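Local coordinates for uncharacterized protein (Legionella pneumophila subsp. pneumophila str. Philadelphia 1, PDB 4EZI) that is of unknown function but has an alpha/beta-hydrolase fold and may be a lipase or related esterase, at residues Y79-T83 and S169-T175; A193-G197 and Q362-F366; Y201-E205 and G325-A329; H301-P306 and S332-S337; L310-K316 and V340-S346. All blocks are in the same frame, centred on the assembly; numbering follows the deposited sequence. Where two conformers were deposited one is given.

Followed from the N terminus, this chain is a worked example of how an alpha/beta-hydrolase core is closed by contacts distant in sequence. Interaction 1 closes first, bringing the end of strand 74-80 onto the start of helix 170-185. The next loop, closed by interaction 2 where helix 355-370 packs on strand 193-197, encloses the remaining three. Interaction 3 joins the start of helix 203-212 to helix 323-334, interaction 4 ties loop 301-306 to the end of that same helix, and interaction 5 pairs strands 310-314 and 340-344; these three cross one another along the chain. Interactions 1, 2 and 5 all reach the central sheet, while 3 and 4 share helix 323-334.

Interaction 1. Residues Y79-T83 and S169-T175; sequences YQHGT and SEGGFST
Gln-80, at the end of strand 74-80, meets the first turns of helix 170-185 with both backbone and side chain. Its CB and CG rest on the CB of Ser-174, and a bend at chi2 (61°) then turns the amide toward Thr-175. Gln-80 NE2 gives OG1 of Thr-175 a nearly straight hydrogen bond of 3.1 Å (167° at the hydrogen), with the acceptor in the amide plane; OE1 is taken by Ser-78. Because Thr-175 OG1 donates in turn to Gly-171 O, at 2.8 Å, the hydroxyl relays the strand's grip into the helix backbone. Gln-80 O approaches CA of Gly-171 to 3.2 Å in a CA-H...O contact, a closeness that glycine, lacking a side chain, permits. At His-81 the carbonyl skirts the same glycine and bonds instead to Tyr-118, while ND1 reaches Gly-82 O at 2.6 Å and NE2 bonds to Asp-117 O, so the ring's rotation is fixed from two sides. Gly-82 passes CB of Ser-169 with its CA. Thr-83 then crosses Glu-170 at about a right angle, OG1 lying 3.8 Å from its CB and hydrogen-bonded to Tyr-131 OH, and a water is held by Thr-83 N (2.9 Å) and Ser-169 OG (2.6 Å). Ser-169 has the positive phi of a nucleophile elbow, and its OG also bonds to His-351, consistent with a Ser-His-Asp triad. A water shared by the presumed nucleophile and the N-H after a His-Gly pair is consistent with Thr-83 N lining the oxyanion hole, as in related hydrolases.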
# COMPACT_ATOMS: atom_id res chain seq x y z
N TYR A 79 2.87 2.14 -7.22
CA TYR A 79 1.97 1.16 -6.67
C TYR A 79 2.47 0.71 -5.29
O TYR A 79 3.57 0.15 -5.19
CB TYR A 79 1.80 -0.07 -7.60
CG TYR A 79 0.74 -0.98 -7.05
CD1 TYR A 79 1.05 -1.99 -6.13
CD2 TYR A 79 -0.59 -0.78 -7.37
CE1 TYR A 79 0.07 -2.79 -5.60
CE2 TYR A 79 -1.60 -1.53 -6.81
CZ TYR A 79 -1.27 -2.53 -5.92
OH TYR A 79 -2.27 -3.30 -5.37
N GLN A 80 1.60 0.89 -4.30
CA GLN A 80 1.89 0.60 -2.89
C GLN A 80 1.19 -0.69 -2.49
O GLN A 80 -0.05 -0.78 -2.46
CB GLN A 80 1.40 1.77 -2.06
CG GLN A 80 2.24 3.02 -2.14
CD GLN A 80 2.33 3.62 -3.52
OE1 GLN A 80 3.41 3.63 -4.10
NE2 GLN A 80 1.22 4.15 -4.05
N HIS A 81 1.97 -1.70 -2.15
CA HIS A 81 1.46 -3.04 -1.87
C HIS A 81 0.70 -3.15 -0.55
O HIS A 81 0.83 -2.31 0.34
CB HIS A 81 2.59 -4.08 -1.94
CG HIS A 81 3.59 -3.99 -0.82
ND1 HIS A 81 3.31 -4.45 0.46
CD2 HIS A 81 4.89 -3.62 -0.81
CE1 HIS A 81 4.37 -4.28 1.22
NE2 HIS A 81 5.36 -3.81 0.47
N GLY A 82 -0.06 -4.23 -0.43
CA GLY A 82 -0.82 -4.50 0.77
C GLY A 82 -0.00 -5.15 1.88
O GLY A 82 1.22 -5.19 1.84
N THR A 83 -0.67 -5.64 2.90
CA THR A 83 0.03 -6.14 4.10
C THR A 83 0.90 -7.32 3.73
O THR A 83 0.43 -8.29 3.14
CB THR A 83 -0.98 -6.62 5.14
OG1 THR A 83 -1.83 -5.54 5.52
CG2 THR A 83 -0.29 -7.20 6.37
N SER A 169 -5.29 -2.20 0.13
CA SER A 169 -5.31 -2.60 1.55
C SER A 169 -4.38 -1.67 2.33
O SER A 169 -4.59 -0.45 2.27
CB SER A 169 -5.03 -4.10 1.65
OG SER A 169 -5.40 -4.64 2.90
N GLU A 170 -3.37 -2.17 3.05
CA GLU A 170 -2.39 -1.26 3.66
C GLU A 170 -1.90 -0.24 2.62
O GLU A 170 -1.68 0.93 2.95
CB GLU A 170 -1.17 -2.01 4.22
CG GLU A 170 -0.19 -1.08 4.91
CD GLU A 170 1.12 -1.70 5.31
OE1 GLU A 170 1.44 -2.82 4.88
OE2 GLU A 170 1.85 -1.02 6.10
N GLY A 171 -1.71 -0.69 1.40
CA GLY A 171 -1.26 0.17 0.32
C GLY A 171 -2.23 1.20 -0.17
O GLY A 171 -1.82 2.20 -0.75
N GLY A 172 -3.52 0.96 0.07
CA GLY A 172 -4.50 2.02 -0.17
C GLY A 172 -4.29 3.16 0.80
O GLY A 172 -4.36 4.33 0.43
N PHE A 173 -4.05 2.81 2.07
CA PHE A 173 -3.68 3.80 3.07
C PHE A 173 -2.36 4.50 2.69
O PHE A 173 -2.28 5.72 2.72
CB PHE A 173 -3.62 3.10 4.43
CG PHE A 173 -3.23 3.98 5.59
CD1 PHE A 173 -1.91 4.16 5.95
CD2 PHE A 173 -4.20 4.57 6.37
CE1 PHE A 173 -1.57 4.92 7.05
CE2 PHE A 173 -3.86 5.32 7.47
CZ PHE A 173 -2.56 5.53 7.80
N SER A 174 -1.35 3.74 2.30
CA SER A 174 -0.09 4.34 1.89
C SER A 174 -0.30 5.33 0.75
O SER A 174 0.34 6.38 0.71
CB SER A 174 0.86 3.25 1.40
OG SER A 174 1.10 2.30 2.41
N THR A 175 -1.15 4.97 -0.20
CA THR A 175 -1.42 5.82 -1.35
C THR A 175 -2.03 7.15 -0.92
O THR A 175 -1.62 8.23 -1.40
CB THR A 175 -2.34 5.08 -2.34
OG1 THR A 175 -1.65 3.95 -2.87
CG2 THR A 175 -2.78 5.97 -3.50
O HOH W 1 -3.45 -6.22 3.42

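Interaction 2. Residues A193-G197 and Q362-F366; sequences AVAPG and QVDFF
Ala-193 and Ala-195, two methyl bumps on one side of strand 193-197, fit into the hollows between Phe-365, Phe-366 and Gln-362 on helix 355-370. The short segments run almost antiparallel (169°) with their axes 8.6 Å apart, a close approach suited to small residues on the strand. The Ala-193 methyl lies between the two rings, 3.7 Å from CD1 of Phe-366 and 3.9 Å from CE2 of Phe-365. One step further, the Ala-195 methyl fills a three-sided hollow made by CE1 of Phe-366, CD2 of Phe-365 and CG of Gln-362. The rings leave consecutive residues in different directions, chi1 being -169° at Phe-365 and -64° at Phe-366, and they reach different parts of the strand. CE2 of Phe-365 comes 3.5 Å from Val-194 O, and Phe-366 brings its edge toward Val-194 N while Gln-362 O sits 3.4 Å above one face of the Phe-366 ring. At the far end of the hollow, the extended Gln-362 donates from NE2 to Ala-195 O at 2.9 Å; the bond is bent, and its acceptor is tilted from the amide plane. NE2 also bonds to Gly-167 O, so the amide bridges two neighbouring strands beside the presumed nucleophile elbow. The helix thus runs along one face of the sheet, antiparallel to strand 193-197, with Phe-366 also packed on Ala-166 of strand 162-168 and Phe-365 on Leu-311 of strand 310-314, while Val-194, on the opposite face of the strand, packs on Thr-175 and Phe-179 of helix 170-185.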
# COMPACT_ATOMS: atom_id res chain seq x y z
N ALA A 193 -3.67 11.27 -11.21
CA ALA A 193 -4.84 10.53 -10.73
C ALA A 193 -4.40 9.63 -9.59
O ALA A 193 -3.26 9.16 -9.56
CB ALA A 193 -5.46 9.69 -11.82
N VAL A 194 -5.32 9.37 -8.67
CA VAL A 194 -5.05 8.61 -7.45
C VAL A 194 -6.22 7.64 -7.24
O VAL A 194 -7.38 8.06 -7.27
CB VAL A 194 -4.90 9.57 -6.25
CG1 VAL A 194 -4.59 8.78 -4.98
CG2 VAL A 194 -3.79 10.57 -6.53
N ALA A 195 -5.93 6.37 -6.97
CA ALA A 195 -6.98 5.36 -6.83
C ALA A 195 -6.61 4.34 -5.73
O ALA A 195 -6.16 3.23 -6.01
CB ALA A 195 -7.25 4.66 -8.16
N PRO A 196 -6.79 4.70 -4.45
CA PRO A 196 -6.59 3.74 -3.37
C PRO A 196 -7.64 2.64 -3.43
O PRO A 196 -8.82 2.93 -3.49
CB PRO A 196 -6.75 4.58 -2.11
CG PRO A 196 -7.68 5.64 -2.52
CD PRO A 196 -7.28 5.98 -3.93
N GLY A 197 -7.18 1.39 -3.35
CA GLY A 197 -8.03 0.23 -3.38
C GLY A 197 -8.22 -0.38 -2.01
O GLY A 197 -7.26 -0.66 -1.29
N GLN A 362 -8.66 0.46 -11.22
CA GLN A 362 -7.55 1.41 -11.09
C GLN A 362 -6.93 1.71 -12.45
O GLN A 362 -6.75 2.87 -12.80
CB GLN A 362 -6.48 0.86 -10.12
CG GLN A 362 -6.97 0.79 -8.69
CD GLN A 362 -6.03 0.00 -7.79
OE1 GLN A 362 -5.36 -0.93 -8.21
NE2 GLN A 362 -5.97 0.38 -6.52
N VAL A 363 -6.61 0.67 -13.20
CA VAL A 363 -6.04 0.86 -14.54
C VAL A 363 -6.96 1.70 -15.43
O VAL A 363 -6.53 2.62 -16.11
CB VAL A 363 -5.71 -0.50 -15.25
CG1 VAL A 363 -5.23 -0.25 -16.72
CG2 VAL A 363 -4.69 -1.31 -14.46
N ASP A 364 -8.25 1.37 -15.40
CA ASP A 364 -9.21 2.09 -16.23
C ASP A 364 -9.32 3.57 -15.83
O ASP A 364 -9.46 4.45 -16.69
CB ASP A 364 -10.57 1.43 -16.16
CG ASP A 364 -10.64 0.13 -16.92
OD1 ASP A 364 -9.79 -0.14 -17.79
OD2 ASP A 364 -11.62 -0.62 -16.68
N PHE A 365 -9.27 3.85 -14.54
CA PHE A 365 -9.28 5.22 -14.05
C PHE A 365 -8.06 5.99 -14.54
O PHE A 365 -8.18 7.12 -15.03
CB PHE A 365 -9.34 5.21 -12.53
CG PHE A 365 -9.60 6.55 -11.90
CD1 PHE A 365 -10.81 7.20 -12.08
CD2 PHE A 365 -8.65 7.14 -11.09
CE1 PHE A 365 -11.07 8.41 -11.44
CE2 PHE A 365 -8.88 8.35 -10.47
CZ PHE A 365 -10.11 8.98 -10.64
N PHE A 366 -6.89 5.38 -14.46
CA PHE A 366 -5.68 6.03 -14.92
C PHE A 366 -5.70 6.28 -16.42
O PHE A 366 -5.31 7.36 -16.89
CB PHE A 366 -4.45 5.23 -14.51
CG PHE A 366 -4.25 5.14 -13.02
CD1 PHE A 366 -4.87 6.05 -12.15
CD2 PHE A 366 -3.49 4.12 -12.47
CE1 PHE A 366 -4.69 5.97 -10.80
CE2 PHE A 366 -3.30 4.04 -11.09
CZ PHE A 366 -3.90 4.96 -10.26

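Interaction 3. Residues Y201-E205 and G325-A329; sequences YGWEE and GAEMA
Tyr-201 and Met-328 reach each other through contrasting torsions: Tyr-201 turns CG away from its carbonyl carbon (chi1 -59°), bringing the ring against helix 323-334, while Met-328, a selenomethionine, stays extended until a bend at chi3 (74°) folds its methyl back over the loop. In the conformer described, one of two, that CE lies 3.7 Å from Tyr-201 O and equally close to Gly-202 CA. The two sides of the ring meet different alanines. Its CD1 side presses on CB of Ala-329 at 3.5 Å, and its CD2 side reaches CA of Ala-326, also at 3.5 Å, with CE2 against the Ala-326 methyl. Tyr-201 CB comes 3.3 Å from Gly-325 O, whose own helix bond is to Ala-329 N. With two alanines and a glycine forming the seat, the loop backbone can come right down onto the helix; CA of Tyr-201 and CA of Gly-325 are 4.7 Å apart. Gly-202, at the N-cap of helix 203-212 with a positive phi, makes the turn away. Beyond it Glu-205, bent at chi2, brings its carboxylate beside the selenium, a tentative contact that rests on this conformer of Met-328. No hydrogen bond spans the two segments, so packing carries the contact. Further in, Tyr-201 touches Leu-312 and Pro-196 on the sheet. Helices inserted after a core strand commonly form the cap in alpha/beta hydrolases; helix 203-212 is consistent with the start of one, and here its first turn rests on helix 323-334.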
# COMPACT_ATOMS: atom_id res chain seq x y z
N TYR A 201 -10.14 3.27 6.31
CA TYR A 201 -10.42 4.66 6.56
C TYR A 201 -11.05 4.82 7.95
O TYR A 201 -12.04 4.19 8.26
CB TYR A 201 -11.39 5.27 5.55
CG TYR A 201 -10.95 5.22 4.09
CD1 TYR A 201 -10.14 6.21 3.54
CD2 TYR A 201 -11.36 4.19 3.29
CE1 TYR A 201 -9.78 6.17 2.18
CE2 TYR A 201 -10.99 4.13 1.94
CZ TYR A 201 -10.18 5.10 1.41
OH TYR A 201 -9.78 5.04 0.09
N GLY A 202 -10.43 5.66 8.75
CA GLY A 202 -10.96 6.06 10.04
C GLY A 202 -10.52 5.16 11.18
O GLY A 202 -10.72 3.94 11.15
N TRP A 203 -9.95 5.76 12.21
CA TRP A 203 -9.47 5.01 13.36
C TRP A 203 -10.62 4.27 14.05
O TRP A 203 -10.56 3.07 14.24
CB TRP A 203 -8.78 5.95 14.33
CG TRP A 203 -8.36 5.29 15.59
CD1 TRP A 203 -8.87 5.51 16.83
CD2 TRP A 203 -7.39 4.24 15.73
NE1 TRP A 203 -8.25 4.68 17.75
CE2 TRP A 203 -7.35 3.89 17.09
CE3 TRP A 203 -6.55 3.55 14.84
CZ2 TRP A 203 -6.51 2.90 17.58
CZ3 TRP A 203 -5.71 2.58 15.32
CH2 TRP A 203 -5.70 2.26 16.68
N GLU A 204 -11.65 5.01 14.44
CA GLU A 204 -12.77 4.38 15.13
C GLU A 204 -13.48 3.34 14.24
O GLU A 204 -13.80 2.24 14.67
CB GLU A 204 -13.76 5.43 15.65
CG GLU A 204 -14.92 4.82 16.48
CD GLU A 204 -15.90 5.85 17.04
OE1 GLU A 204 -15.82 7.05 16.66
OE2 GLU A 204 -16.74 5.44 17.89
N GLU A 205 -13.73 3.70 12.99
CA GLU A 205 -14.42 2.81 12.06
C GLU A 205 -13.64 1.51 11.87
O GLU A 205 -14.21 0.41 11.89
CB GLU A 205 -14.69 3.50 10.72
CG GLU A 205 -15.71 4.66 10.79
CD GLU A 205 -15.18 5.94 11.48
OE1 GLU A 205 -13.95 6.17 11.60
OE2 GLU A 205 -16.06 6.76 11.89
N GLY A 325 -16.14 3.10 6.06
CA GLY A 325 -15.04 4.05 6.13
C GLY A 325 -14.78 4.74 4.79
O GLY A 325 -14.54 5.93 4.72
N ALA A 326 -14.87 3.97 3.70
CA ALA A 326 -14.70 4.55 2.36
C ALA A 326 -15.80 5.58 2.08
O ALA A 326 -15.54 6.65 1.53
CB ALA A 326 -14.69 3.46 1.30
N GLU A 327 -17.02 5.27 2.49
CA GLU A 327 -18.15 6.18 2.28
C GLU A 327 -17.94 7.48 3.05
O GLU A 327 -18.13 8.59 2.53
CB GLU A 327 -19.46 5.50 2.65
CG GLU A 327 -19.82 4.39 1.70
CD GLU A 327 -21.01 3.55 2.12
OE1 GLU A 327 -21.13 3.27 3.33
OE2 GLU A 327 -21.76 3.11 1.21
N MSE A 328 -17.48 7.36 4.29
CA MSE A 328 -17.15 8.51 5.13
C MSE A 328 -16.05 9.36 4.49
O MSE A 328 -16.15 10.59 4.39
CB MSE A 328 -16.70 8.02 6.50
CG MSE A 328 -16.10 9.09 7.38
SE MSE A 328 -15.28 8.25 8.92
CE MSE A 328 -13.71 7.51 8.01
N ALA A 329 -14.98 8.71 4.02
CA ALA A 329 -13.87 9.42 3.39
C ALA A 329 -14.34 10.13 2.12
O ALA A 329 -13.93 11.27 1.86
CB ALA A 329 -12.73 8.45 3.07

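Interaction 4. Residues H301-P306 and S332-S337; sequences HYDFKP and SFRKYS
Asp-303 OD1 is gripped by two donors from opposite faces of its carboxylate plane, Tyr-336 OH at 2.6 Å and Lys-335 NZ at 2.8 Å, the latter a salt bridge. Bends at chi3 and chi4 curl the lysine back so that NZ also bonds to Ser-332 O, at 2.9 Å, pinning the charge to the end of helix 323-334. The tyrosine ring lies between Phe-304 C and Lys-305 N over one face and Lys-335 CB over the other. Ser-332 OG donates to Tyr-302 O at 2.6 Å, tilted from the carbonyl plane. Inward of this polar rim, Phe-333 wedges into the curved loop. Its edge points at the face of Phe-304 in a T-shaped pair (planes at 85°, centroids 5.1 Å apart), Tyr-302 O lies over the centre of its ring, and Phe-304 O meets its edge, 3.4 Å from CD1. Pro-306 closes the pocket, with CG on CD1 of Phe-333 and CD on CB of Tyr-336. Between helix 292-299 and strand 310-314 the loop is thus strapped to the C-terminal end of helix 323-334; Phe-304 and Pro-306 also touch helix 170-185, His-301 bonds to its Glu-180, and Phe-333 packs on Leu-310 of the sheet.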
# COMPACT_ATOMS: atom_id res chain seq x y z
N HIS A 301 -6.64 10.29 7.66
CA HIS A 301 -6.11 11.05 6.53
C HIS A 301 -7.12 11.10 5.40
O HIS A 301 -6.87 10.68 4.29
CB HIS A 301 -4.78 10.45 6.08
CG HIS A 301 -3.72 10.52 7.13
ND1 HIS A 301 -2.88 11.60 7.27
CD2 HIS A 301 -3.37 9.65 8.11
CE1 HIS A 301 -2.07 11.40 8.29
NE2 HIS A 301 -2.37 10.23 8.83
N TYR A 302 -8.28 11.64 5.70
CA TYR A 302 -9.33 11.75 4.71
C TYR A 302 -9.94 13.14 4.71
O TYR A 302 -11.05 13.31 4.23
CB TYR A 302 -10.38 10.66 4.91
CG TYR A 302 -10.92 10.58 6.32
CD1 TYR A 302 -11.94 11.41 6.71
CD2 TYR A 302 -10.38 9.70 7.26
CE1 TYR A 302 -12.43 11.39 8.02
CE2 TYR A 302 -10.87 9.67 8.58
CZ TYR A 302 -11.89 10.52 8.94
OH TYR A 302 -12.40 10.51 10.23
N ASP A 303 -9.18 14.12 5.20
CA ASP A 303 -9.67 15.50 5.31
C ASP A 303 -8.63 16.50 4.83
O ASP A 303 -8.25 17.43 5.55
CB ASP A 303 -10.06 15.79 6.76
CG ASP A 303 -10.85 17.09 6.91
OD1 ASP A 303 -11.56 17.49 5.95
OD2 ASP A 303 -10.77 17.69 8.01
N PHE A 304 -8.18 16.31 3.60
CA PHE A 304 -7.29 17.24 2.93
C PHE A 304 -7.81 17.45 1.52
O PHE A 304 -8.57 16.64 1.00
CB PHE A 304 -5.84 16.74 2.91
CG PHE A 304 -5.62 15.46 2.14
CD1 PHE A 304 -5.76 14.23 2.77
CD2 PHE A 304 -5.27 15.49 0.79
CE1 PHE A 304 -5.55 13.05 2.06
CE2 PHE A 304 -5.06 14.31 0.09
CZ PHE A 304 -5.19 13.09 0.73
N LYS A 305 -7.43 18.57 0.92
CA LYS A 305 -7.84 18.88 -0.43
C LYS A 305 -7.06 18.04 -1.44
O LYS A 305 -5.83 18.15 -1.51
CB LYS A 305 -7.61 20.37 -0.72
CG LYS A 305 -8.07 20.80 -2.11
CD LYS A 305 -7.83 22.28 -2.36
CE LYS A 305 -8.32 22.69 -3.74
NZ LYS A 305 -7.79 24.03 -4.15
N PRO A 306 -7.78 17.23 -2.22
CA PRO A 306 -7.06 16.46 -3.26
C PRO A 306 -6.60 17.39 -4.37
O PRO A 306 -7.31 18.34 -4.73
CB PRO A 306 -8.11 15.51 -3.79
CG PRO A 306 -9.21 15.51 -2.83
CD PRO A 306 -9.19 16.82 -2.14
N SER A 332 -16.09 13.29 2.98
CA SER A 332 -15.11 14.23 3.46
C SER A 332 -14.31 14.89 2.32
O SER A 332 -14.16 16.11 2.29
CB SER A 332 -14.20 13.55 4.49
OG SER A 332 -13.27 14.45 5.04
N PHE A 333 -13.81 14.09 1.39
CA PHE A 333 -13.04 14.63 0.29
C PHE A 333 -13.90 15.50 -0.64
O PHE A 333 -13.40 16.46 -1.24
CB PHE A 333 -12.41 13.52 -0.53
CG PHE A 333 -11.18 12.90 0.11
CD1 PHE A 333 -10.06 13.68 0.37
CD2 PHE A 333 -11.13 11.54 0.40
CE1 PHE A 333 -8.91 13.12 0.91
CE2 PHE A 333 -9.96 10.98 0.93
CZ PHE A 333 -8.85 11.77 1.18
N ARG A 334 -15.17 15.14 -0.79
CA ARG A 334 -16.09 15.92 -1.62
C ARG A 334 -16.31 17.34 -1.12
O ARG A 334 -16.75 18.19 -1.91
CB ARG A 334 -17.43 15.20 -1.76
CG ARG A 334 -17.38 13.96 -2.64
CD ARG A 334 -17.36 14.28 -4.12
NE ARG A 334 -18.65 14.81 -4.55
CZ ARG A 334 -18.98 15.01 -5.83
NH1 ARG A 334 -18.12 14.70 -6.80
NH2 ARG A 334 -20.16 15.50 -6.13
N LYS A 335 -16.00 17.63 0.15
CA LYS A 335 -16.05 19.03 0.64
C LYS A 335 -15.08 19.92 -0.14
O LYS A 335 -15.28 21.12 -0.21
CB LYS A 335 -15.69 19.13 2.12
CG LYS A 335 -16.58 18.42 3.09
CD LYS A 335 -16.28 18.83 4.55
CE LYS A 335 -14.79 18.81 4.95
NZ LYS A 335 -14.15 17.46 4.86
N TYR A 336 -14.02 19.33 -0.70
CA TYR A 336 -12.89 20.07 -1.26
C TYR A 336 -12.83 20.03 -2.77
O TYR A 336 -12.21 20.90 -3.38
CB TYR A 336 -11.58 19.49 -0.74
CG TYR A 336 -11.43 19.56 0.74
CD1 TYR A 336 -11.21 20.77 1.38
CD2 TYR A 336 -11.53 18.43 1.53
CE1 TYR A 336 -11.09 20.85 2.76
CE2 TYR A 336 -11.41 18.49 2.89
CZ TYR A 336 -11.18 19.69 3.50
OH TYR A 336 -11.05 19.78 4.87
N SER A 337 -13.43 19.02 -3.39
CA SER A 337 -13.32 18.81 -4.83
C SER A 337 -14.48 18.00 -5.38
O SER A 337 -14.96 17.05 -4.74
CB SER A 337 -11.99 18.11 -5.17
OG SER A 337 -11.90 17.82 -6.56

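Interaction 5. Residues L310-K316 and V340-S346; sequences LLLVGTK and VWIKSVS
The apolar centre is built round Leu-311, whose CD1 lies 4.0 Å from CB of Trp-341, in a parallel strand pair: the two strands of the beta-alpha-beta unit 310-314, 323-334, 340-344 at one edge of the hydrolase sheet. These side chains cross at about a right angle, and the same methyl touches CB of Lys-343. Val-313 follows on that face, its CG2 against CG1 of Val-345, with helix 355-370 covering the leucine and both valines. On the other face Leu-310 packs beside Val-340 and Leu-312 beside Ile-342, turned toward helix 323-334. The backbones form a ladder of five hydrogen bonds from Trp-341 N to Leu-310 O through to Val-345 N to Gly-314 O, each 2.9 to 3.0 Å long, with CA-H...O contacts between them. Past the strands the edge becomes polar: Thr-315 OG1 bonds to Leu-349 O, linking the loops that probably carry the triad's acid and histidine. With chi1 at 173°, Ser-344 OG is swung toward the chain of Lys-316, whose CG lies 3.5 Å from that oxygen. Lys-316 N has two acceptors, Ser-344 OG at 3.1 Å and, more weakly, Ser-346 O at 3.0 Å.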
# COMPACT_ATOMS: atom_id res chain seq x y z
N LEU A 310 -9.54 11.64 -7.89
CA LEU A 310 -9.44 10.66 -6.82
C LEU A 310 -10.59 9.67 -6.89
O LEU A 310 -11.76 10.07 -6.85
CB LEU A 310 -9.42 11.37 -5.47
CG LEU A 310 -9.43 10.51 -4.20
CD1 LEU A 310 -8.15 9.68 -4.12
CD2 LEU A 310 -9.59 11.41 -2.98
N LEU A 311 -10.24 8.38 -6.94
CA LEU A 311 -11.20 7.30 -6.96
C LEU A 311 -10.99 6.40 -5.74
O LEU A 311 -9.95 5.80 -5.63
CB LEU A 311 -11.06 6.44 -8.22
CG LEU A 311 -11.91 5.18 -8.27
CD1 LEU A 311 -13.38 5.50 -8.27
CD2 LEU A 311 -11.56 4.27 -9.45
N LEU A 312 -11.98 6.29 -4.86
CA LEU A 312 -11.91 5.37 -3.73
C LEU A 312 -12.65 4.11 -4.19
O LEU A 312 -13.88 4.14 -4.33
CB LEU A 312 -12.58 5.96 -2.49
CG LEU A 312 -12.18 7.38 -2.10
CD1 LEU A 312 -12.85 7.74 -0.75
CD2 LEU A 312 -10.64 7.57 -2.06
N VAL A 313 -11.92 3.04 -4.46
CA VAL A 313 -12.51 1.85 -5.05
C VAL A 313 -12.28 0.62 -4.16
O VAL A 313 -11.15 0.35 -3.74
CB VAL A 313 -12.03 1.64 -6.51
CG1 VAL A 313 -10.49 1.72 -6.65
CG2 VAL A 313 -12.59 0.36 -7.09
N GLY A 314 -13.36 -0.12 -3.91
CA GLY A 314 -13.33 -1.26 -3.02
C GLY A 314 -14.49 -2.18 -3.28
O GLY A 314 -15.01 -2.22 -4.41
N THR A 315 -14.93 -2.88 -2.24
CA THR A 315 -16.01 -3.83 -2.33
C THR A 315 -16.89 -3.75 -1.09
O THR A 315 -16.39 -3.80 0.04
CB THR A 315 -15.54 -5.28 -2.53
OG1 THR A 315 -16.68 -6.15 -2.44
CG2 THR A 315 -14.44 -5.71 -1.51
N LYS A 316 -18.19 -3.63 -1.27
CA LYS A 316 -19.13 -3.67 -0.17
C LYS A 316 -19.17 -5.03 0.51
O LYS A 316 -19.67 -5.15 1.63
CB LYS A 316 -20.55 -3.21 -0.62
CG LYS A 316 -20.61 -1.74 -0.91
CD LYS A 316 -21.94 -1.33 -1.50
CE LYS A 316 -22.04 0.16 -1.70
NZ LYS A 316 -23.40 0.53 -2.20
N VAL A 340 -13.86 13.62 -7.40
CA VAL A 340 -13.77 12.57 -6.37
C VAL A 340 -14.94 11.63 -6.62
O VAL A 340 -16.10 12.09 -6.75
CB VAL A 340 -13.88 13.16 -4.93
CG1 VAL A 340 -13.85 12.03 -3.87
CG2 VAL A 340 -12.79 14.18 -4.68
N TRP A 341 -14.62 10.34 -6.71
CA TRP A 341 -15.62 9.31 -6.95
C TRP A 341 -15.40 8.15 -6.00
O TRP A 341 -14.30 7.94 -5.50
CB TRP A 341 -15.54 8.84 -8.40
CG TRP A 341 -15.77 9.94 -9.40
CD1 TRP A 341 -16.96 10.35 -9.91
CD2 TRP A 341 -14.77 10.79 -9.97
NE1 TRP A 341 -16.77 11.39 -10.78
CE2 TRP A 341 -15.43 11.68 -10.85
CE3 TRP A 341 -13.39 10.87 -9.85
CZ2 TRP A 341 -14.76 12.65 -11.57
CZ3 TRP A 341 -12.72 11.84 -10.57
CH2 TRP A 341 -13.40 12.71 -11.44
N ILE A 342 -16.46 7.39 -5.80
CA ILE A 342 -16.43 6.16 -5.01
C ILE A 342 -17.07 5.05 -5.85
O ILE A 342 -18.06 5.27 -6.55
CB ILE A 342 -17.15 6.33 -3.63
CG1 ILE A 342 -16.93 5.08 -2.78
CG2 ILE A 342 -18.65 6.69 -3.77
CD1 ILE A 342 -17.43 5.24 -1.34
N LYS A 343 -16.46 3.87 -5.80
CA LYS A 343 -16.92 2.73 -6.56
C LYS A 343 -16.77 1.44 -5.76
O LYS A 343 -15.71 1.18 -5.19
CB LYS A 343 -16.10 2.60 -7.86
CG LYS A 343 -16.30 1.35 -8.65
CD LYS A 343 -17.63 1.26 -9.31
CE LYS A 343 -17.68 0.01 -10.20
NZ LYS A 343 -19.03 -0.24 -10.76
N SER A 344 -17.84 0.66 -5.75
CA SER A 344 -17.84 -0.71 -5.24
C SER A 344 -17.91 -1.66 -6.42
O SER A 344 -18.78 -1.54 -7.29
CB SER A 344 -19.05 -0.97 -4.33
OG SER A 344 -19.09 -2.33 -3.98
N VAL A 345 -17.02 -2.65 -6.42
CA VAL A 345 -16.98 -3.64 -7.47
C VAL A 345 -17.93 -4.82 -7.22
O VAL A 345 -18.13 -5.64 -8.14
CB VAL A 345 -15.54 -4.20 -7.71
CG1 VAL A 345 -14.62 -3.08 -8.08
CG2 VAL A 345 -15.02 -4.97 -6.49
N SER A 346 -18.54 -4.91 -6.04
CA SER A 346 -19.40 -6.02 -5.67
C SER A 346 -20.10 -5.74 -4.37
O SER A 346 -19.56 -5.02 -3.51
CB SER A 346 -18.56 -7.31 -5.48
OG SER A 346 -19.37 -8.44 -5.16